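Local coordinates for protein beta-lactamase (Klebsiella pneumoniae, PDB 6HUH) that probably hydrolyses beta-lactam antibiotics to substituted beta-amino acids as a class D serine beta-lactamase, thereby conferring antibiotic resistance, at residues 46-51 against 146-151; 122-127 against 169-174. One frame throughout, in Å; residues are numbered along the deposited sequence.

Overall arrangement
Contacts 1 and 2 lie in the same transpeptidase-like domain, with centres 19 Å apart and alternating segments. Contact 1 is the deeper: five of its six touching residues are buried, and it joins two loops, one of which carries the predicted nucleophile. Contact 2 sits nearer the surface, where the end of helix 115-124 meets the loop before helix 174-184, and two of its five touching residues are exposed. Neither has a hydrogen bond across its segments, but contact 1 sets prolines against backbone carbonyls and an indole edge, whereas contact 2 is phenylalanine against aliphatic groups, with an exposed arginine laid across a proline. Tyr127 of contact 2 bridges them, packing on Pro49 and Leu151.

Contact 1. Residues 46-51 against 146-151; sequences QLPPAS and WLSSSL
Pro48 meets the turn at Ser148 with the CB corner of its ring, which stands 3.9 Å from Ser148 CA. Ser148 OG lies alongside, 4.1 Å from the same Pro48 CB, but its hydrogen bond is to the backbone N of Tyr202. Further along the partner loop, Leu151 O approaches Pro48 CA, and Pro48 O is bonded by the indole NE1 of Trp218 in strand 215-225. Pro49 comes next and packs its CG against both Leu151 and Trp146, crossing both side chains at about a right angle. Pro49 CG is 4.0 Å from Leu151 CD2. The same Pro49 CG is 4.2 Å from Trp146 CB, while Pro49 CD faces Leu151 O at 3.7 Å. Leu151 reaches the proline with CG anti to the backbone N (chi1 -165°). An inverse gamma turn centred on Leu147, closed by Ser148 N to Trp146 O at 2.9 Å, folds the partner loop so that Ser148 faces Pro48 while Trp146 faces Pro49 and Ala50.

The place is the active-site region of a class D beta-lactamase: Ser51, the predicted acyl-ester nucleophile, opens the Ser-X-X-Lys motif, whose lysine at position 54 is carboxylated. At Ala50 a positive phi of 54° turns the chain, and Ala50 O comes to the edge of the Trp146 ring near its plane, 3.4 Å from Trp146 CD1. With CG between its backbone N and carbonyl carbon (chi1 62°), Trp146 presents its CD1 edge to that oxygen. Trp146 NE1 is hydrogen-bonded to OQ2 of the carboxylated lysine, whose NZ is hydrogen-bonded to Ser51 OG. Ala50's own side chain, directed away from 146-151, is about 5 Å from a bound sulfate, probably from the crystallisation liquor.

Contact 2. Residues 122-127 against 169-174; sequences VDRFDY and KLPVSA
Phe125 and Leu170 both carry CG anti to the carbonyl carbon and beside the backbone N (chi1 -75° and -63°), and these turns bring ring and isobutyl group together at about a right angle. The phenylalanine belongs to a Schellman motif at the C-terminal end of helix 115-124. Asp126, with positive phi, gives its N to Asp123 O at 2.9 Å, and Tyr127 N returns to Val122 O at 3.1 Å, two bonds back into the last turn.

Both methyls of Leu170 lie against the CD1-CE1 side of the Phe125 ring. Leu170 CD1 makes an off-centre CH-pi contact, 4.2 Å from the centroid of the Phe125 ring and 29° off the normal, whereas Leu170 CD2 meets Phe125 CD1 obliquely at 3.7 Å. The far rim is met edge-on, near the ring plane, by the next two residues: Pro171 CD is 4.2 Å from Phe125 CE1, and Val172 CG1 is 4.3 Å from Phe125 CZ. That three consecutive residues reach one ring fits the sharp bend at Pro171, the centre of an inverse gamma turn closed by Val172 N to Leu170 O.

Leu59 of helix 56-64 touches both Phe125 and Val172, and Leu170 packs on Phe161 and Leu165 of helix 155-166, so this apolar patch joins three helices through a loop. Just beyond it Ser173 is the N-cap of helix 174-184, its OG bonded to Thr176 N.

Toward the surface the packing passes to exposed residues. The Arg124 chain, extended from CG to NE, crosses the proline ring at a slant, with Arg124 CD 3.7 Å from Pro171 CG. At its end the guanidinium makes an oblique approach, Arg124 NH1 lying 3.4 Å from Pro171 CB.

Contact 1. Residues 46-51 against 146-151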
loop_
_atom_site.group_PDB
_atom_site.type_symbol
_atom_site.label_atom_id
_atom_site.label_comp_id
_atom_site.label_asym_id
_atom_site.label_seq_id
_atom_site.Cartn_x
_atom_site.Cartn_y
_atom_site.Cartn_z
ATOM N N GLN A 46 17.474 -23.268 14.633
ATOM C CA GLN A 46 16.075 -23.117 14.244
ATOM C C GLN A 46 15.374 -22.120 15.161
ATOM O O GLN A 46 15.467 -22.250 16.386
ATOM C CB GLN A 46 15.347 -24.478 14.300
ATOM C CG GLN A 46 15.887 -25.544 13.350
ATOM C CD GLN A 46 14.849 -26.584 13.031
ATOM O OE1 GLN A 46 14.469 -26.774 11.862
ATOM N NE2 GLN A 46 14.364 -27.280 14.059
ATOM N N LEU A 47 14.659 -21.146 14.578
ATOM C CA LEU A 47 13.921 -20.145 15.348
ATOM C C LEU A 47 12.465 -20.006 14.875
ATOM O O LEU A 47 12.195 -20.266 13.692
ATOM C CB LEU A 47 14.607 -18.771 15.243
ATOM C CG LEU A 47 16.057 -18.651 15.727
ATOM C CD1 LEU A 47 16.717 -17.425 15.131
ATOM C CD2 LEU A 47 16.137 -18.651 17.239
ATOM N N PRO A 48 11.508 -19.534 15.732
ATOM C CA PRO A 48 10.133 -19.335 15.241
ATOM C C PRO A 48 10.123 -18.414 14.011
ATOM O O PRO A 48 10.828 -17.412 14.041
ATOM C CB PRO A 48 9.409 -18.704 16.447
ATOM C CG PRO A 48 10.478 -18.209 17.329
ATOM C CD PRO A 48 11.615 -19.159 17.158
ATOM N N PRO A 49 9.416 -18.730 12.895
ATOM C CA PRO A 49 9.470 -17.823 11.734
ATOM C C PRO A 49 8.687 -16.521 11.935
ATOM O O PRO A 49 8.994 -15.520 11.292
ATOM C CB PRO A 49 8.926 -18.673 10.587
ATOM C CG PRO A 49 8.031 -19.664 11.235
ATOM C CD PRO A 49 8.515 -19.876 12.645
ATOM N N ALA A 50 7.729 -16.524 12.888
ATOM C CA ALA A 50 6.836 -15.416 13.206
ATOM C C ALA A 50 6.110 -14.947 11.944
ATOM O O ALA A 50 5.590 -15.785 11.204
ATOM C CB ALA A 50 7.584 -14.284 13.878
ATOM N N SER A 51 6.122 -13.639 11.659
ATOM C CA SER A 51 5.433 -13.096 10.497
ATOM C C SER A 51 6.191 -13.253 9.156
ATOM O O SER A 51 5.686 -12.790 8.148
ATOM C CB SER A 51 5.022 -11.654 10.741
ATOM O OG SER A 51 3.868 -11.629 11.563
ATOM N N TRP A 146 3.018 -21.029 13.372
ATOM C CA TRP A 146 4.089 -20.054 13.156
ATOM C C TRP A 146 4.185 -19.025 14.285
ATOM O O TRP A 146 5.251 -18.442 14.498
ATOM C CB TRP A 146 3.928 -19.379 11.789
ATOM C CG TRP A 146 2.651 -18.595 11.599
ATOM C CD1 TRP A 146 2.530 -17.236 11.553
ATOM C CD2 TRP A 146 1.337 -19.122 11.335
ATOM N NE1 TRP A 146 1.223 -16.882 11.322
ATOM C CE2 TRP A 146 0.468 -18.020 11.182
ATOM C CE3 TRP A 146 0.804 -20.422 11.223
ATOM C CZ2 TRP A 146 -0.903 -18.178 10.964
ATOM C CZ3 TRP A 146 -0.556 -20.572 10.995
ATOM C CH2 TRP A 146 -1.391 -19.460 10.864
ATOM N N LEU A 147 3.085 -18.855 15.041
ATOM C CA LEU A 147 2.969 -17.932 16.172
ATOM C C LEU A 147 3.733 -18.378 17.451
ATOM O O LEU A 147 3.115 -18.619 18.501
ATOM C CB LEU A 147 1.488 -17.672 16.469
ATOM C CG LEU A 147 0.854 -16.575 15.660
ATOM C CD1 LEU A 147 0.021 -17.140 14.542
ATOM C CD2 LEU A 147 0.003 -15.711 16.551
ATOM N N SER A 148 5.086 -18.437 17.356
ATOM C CA SER A 148 6.030 -18.816 18.421
ATOM C C SER A 148 5.664 -20.160 19.117
ATOM O O SER A 148 5.494 -20.207 20.344
ATOM C CB SER A 148 6.208 -17.675 19.427
ATOM O OG SER A 148 6.833 -16.541 18.848
ATOM N N SER A 149 5.537 -21.250 18.318
ATOM C CA SER A 149 5.178 -22.567 18.846
ATOM C C SER A 149 5.969 -23.728 18.180
ATOM O O SER A 149 7.201 -23.722 18.238
ATOM C CB SER A 149 3.663 -22.775 18.785
ATOM O OG SER A 149 3.184 -22.828 17.453
ATOM N N SER A 150 5.255 -24.709 17.563
ATOM C CA SER A 150 5.788 -25.905 16.918
ATOM C C SER A 150 6.765 -25.632 15.798
ATOM O O SER A 150 7.875 -26.145 15.842
ATOM C CB SER A 150 4.657 -26.797 16.424
ATOM O OG SER A 150 3.888 -26.139 15.430
ATOM N N LEU A 151 6.353 -24.839 14.795
ATOM C CA LEU A 151 7.173 -24.494 13.633
ATOM C C LEU A 151 8.402 -23.657 14.009
ATOM O O LEU A 151 8.337 -22.807 14.910
ATOM C CB LEU A 151 6.319 -23.827 12.532
ATOM C CG LEU A 151 6.915 -23.719 11.110
ATOM C CD1 LEU A 151 7.218 -25.096 10.493
ATOM C CD2 LEU A 151 5.983 -22.982 10.208
#

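Contact 2. Residues 122-127 against 169-174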
loop_
_atom_site.group_PDB
_atom_site.type_symbol
_atom_site.label_atom_id
_atom_site.label_comp_id
_atom_site.label_asym_id
_atom_site.label_seq_id
_atom_site.Cartn_x
_atom_site.Cartn_y
_atom_site.Cartn_z
ATOM N N VAL A 122 3.552 -26.987 3.280
ATOM C CA VAL A 122 4.726 -26.895 4.186
ATOM C C VAL A 122 5.740 -28.006 3.881
ATOM O O VAL A 122 6.938 -27.718 3.850
ATOM C CB VAL A 122 4.359 -26.798 5.696
ATOM C CG1 VAL A 122 5.588 -26.839 6.592
ATOM C CG2 VAL A 122 3.578 -25.524 5.965
ATOM N N ASP A 123 5.261 -29.228 3.552
ATOM C CA ASP A 123 6.116 -30.356 3.162
ATOM C C ASP A 123 6.769 -30.090 1.791
ATOM O O ASP A 123 7.999 -30.159 1.704
ATOM C CB ASP A 123 5.320 -31.670 3.094
ATOM C CG ASP A 123 4.833 -32.249 4.412
ATOM O OD1 ASP A 123 4.944 -31.550 5.449
ATOM O OD2 ASP A 123 4.319 -33.399 4.404
ATOM N N ARG A 124 5.956 -29.755 0.735
ATOM C CA ARG A 124 6.470 -29.515 -0.624
ATOM C C ARG A 124 7.422 -28.346 -0.710
ATOM O O ARG A 124 8.316 -28.363 -1.556
ATOM C CB ARG A 124 5.353 -29.397 -1.673
ATOM C CG ARG A 124 5.304 -30.625 -2.585
ATOM C CD ARG A 124 4.623 -30.384 -3.923
ATOM N NE ARG A 124 4.817 -31.522 -4.831
ATOM C CZ ARG A 124 4.484 -31.529 -6.118
ATOM N NH1 ARG A 124 3.931 -30.458 -6.673
ATOM N NH2 ARG A 124 4.701 -32.608 -6.858
ATOM N N PHE A 125 7.239 -27.354 0.193
ATOM C CA PHE A 125 8.071 -26.158 0.363
ATOM C C PHE A 125 9.306 -26.465 1.222
ATOM O O PHE A 125 10.221 -25.637 1.269
ATOM C CB PHE A 125 7.266 -25.022 1.019
ATOM C CG PHE A 125 6.272 -24.297 0.139
ATOM C CD1 PHE A 125 6.231 -24.526 -1.234
ATOM C CD2 PHE A 125 5.395 -23.364 0.681
ATOM C CE1 PHE A 125 5.317 -23.854 -2.044
ATOM C CE2 PHE A 125 4.491 -22.680 -0.135
ATOM C CZ PHE A 125 4.456 -22.932 -1.491
ATOM N N ASP A 126 9.320 -27.642 1.919
ATOM C CA ASP A 126 10.398 -28.123 2.796
ATOM C C ASP A 126 10.705 -27.087 3.882
ATOM O O ASP A 126 11.864 -26.901 4.267
ATOM C CB ASP A 126 11.648 -28.471 1.952
ATOM C CG ASP A 126 12.593 -29.479 2.572
ATOM O OD1 ASP A 126 12.100 -30.482 3.146
ATOM O OD2 ASP A 126 13.826 -29.300 2.433
ATOM N N TYR A 127 9.655 -26.398 4.348
ATOM C CA TYR A 127 9.779 -25.296 5.277
ATOM C C TYR A 127 10.250 -25.693 6.684
ATOM O O TYR A 127 9.465 -26.194 7.490
ATOM C CB TYR A 127 8.484 -24.492 5.326
ATOM C CG TYR A 127 8.659 -23.088 5.863
ATOM C CD1 TYR A 127 9.073 -22.044 5.029
ATOM C CD2 TYR A 127 8.395 -22.792 7.199
ATOM C CE1 TYR A 127 9.238 -20.748 5.517
ATOM C CE2 TYR A 127 8.558 -21.496 7.698
ATOM C CZ TYR A 127 8.965 -20.473 6.849
ATOM O OH TYR A 127 9.120 -19.199 7.346
ATOM N N LYS A 169 11.664 -22.965 -8.575
ATOM C CA LYS A 169 11.729 -24.345 -8.115
ATOM C C LYS A 169 10.472 -24.786 -7.329
ATOM O O LYS A 169 10.185 -25.980 -7.281
ATOM C CB LYS A 169 13.027 -24.610 -7.336
ATOM C CG LYS A 169 14.232 -24.761 -8.256
ATOM C CD LYS A 169 15.462 -25.283 -7.519
ATOM C CE LYS A 169 16.760 -24.947 -8.229
ATOM N NZ LYS A 169 17.279 -23.597 -7.859
ATOM N N LEU A 170 9.707 -23.846 -6.751
ATOM C CA LEU A 170 8.500 -24.224 -5.996
ATOM C C LEU A 170 7.318 -24.528 -6.958
ATOM O O LEU A 170 7.301 -23.973 -8.063
ATOM C CB LEU A 170 8.148 -23.214 -4.874
ATOM C CG LEU A 170 9.205 -23.049 -3.738
ATOM C CD1 LEU A 170 8.756 -22.051 -2.711
ATOM C CD2 LEU A 170 9.497 -24.348 -3.030
ATOM N N PRO A 171 6.383 -25.469 -6.608
ATOM C CA PRO A 171 5.320 -25.862 -7.556
ATOM C C PRO A 171 4.189 -24.845 -7.733
ATOM O O PRO A 171 3.006 -25.187 -7.663
ATOM C CB PRO A 171 4.828 -27.193 -6.973
ATOM C CG PRO A 171 4.983 -27.034 -5.523
ATOM C CD PRO A 171 6.276 -26.255 -5.355
ATOM N N VAL A 172 4.562 -23.583 -7.951
ATOM C CA VAL A 172 3.643 -22.464 -8.126
ATOM C C VAL A 172 3.904 -21.797 -9.473
ATOM O O VAL A 172 4.970 -21.978 -10.064
ATOM C CB VAL A 172 3.669 -21.467 -6.931
ATOM C CG1 VAL A 172 3.307 -22.158 -5.613
ATOM C CG2 VAL A 172 5.003 -20.752 -6.809
ATOM N N SER A 173 2.913 -21.049 -9.965
ATOM C CA SER A 173 2.947 -20.322 -11.229
ATOM C C SER A 173 3.783 -19.035 -11.136
ATOM O O SER A 173 4.129 -18.587 -10.036
ATOM C CB SER A 173 1.527 -19.968 -11.650
ATOM O OG SER A 173 0.991 -18.968 -10.799
ATOM N N ALA A 174 4.045 -18.417 -12.307
ATOM C CA ALA A 174 4.756 -17.156 -12.454
ATOM C C ALA A 174 3.954 -16.033 -11.782
ATOM O O ALA A 174 4.524 -15.281 -10.980
ATOM C CB ALA A 174 4.965 -16.851 -13.933
#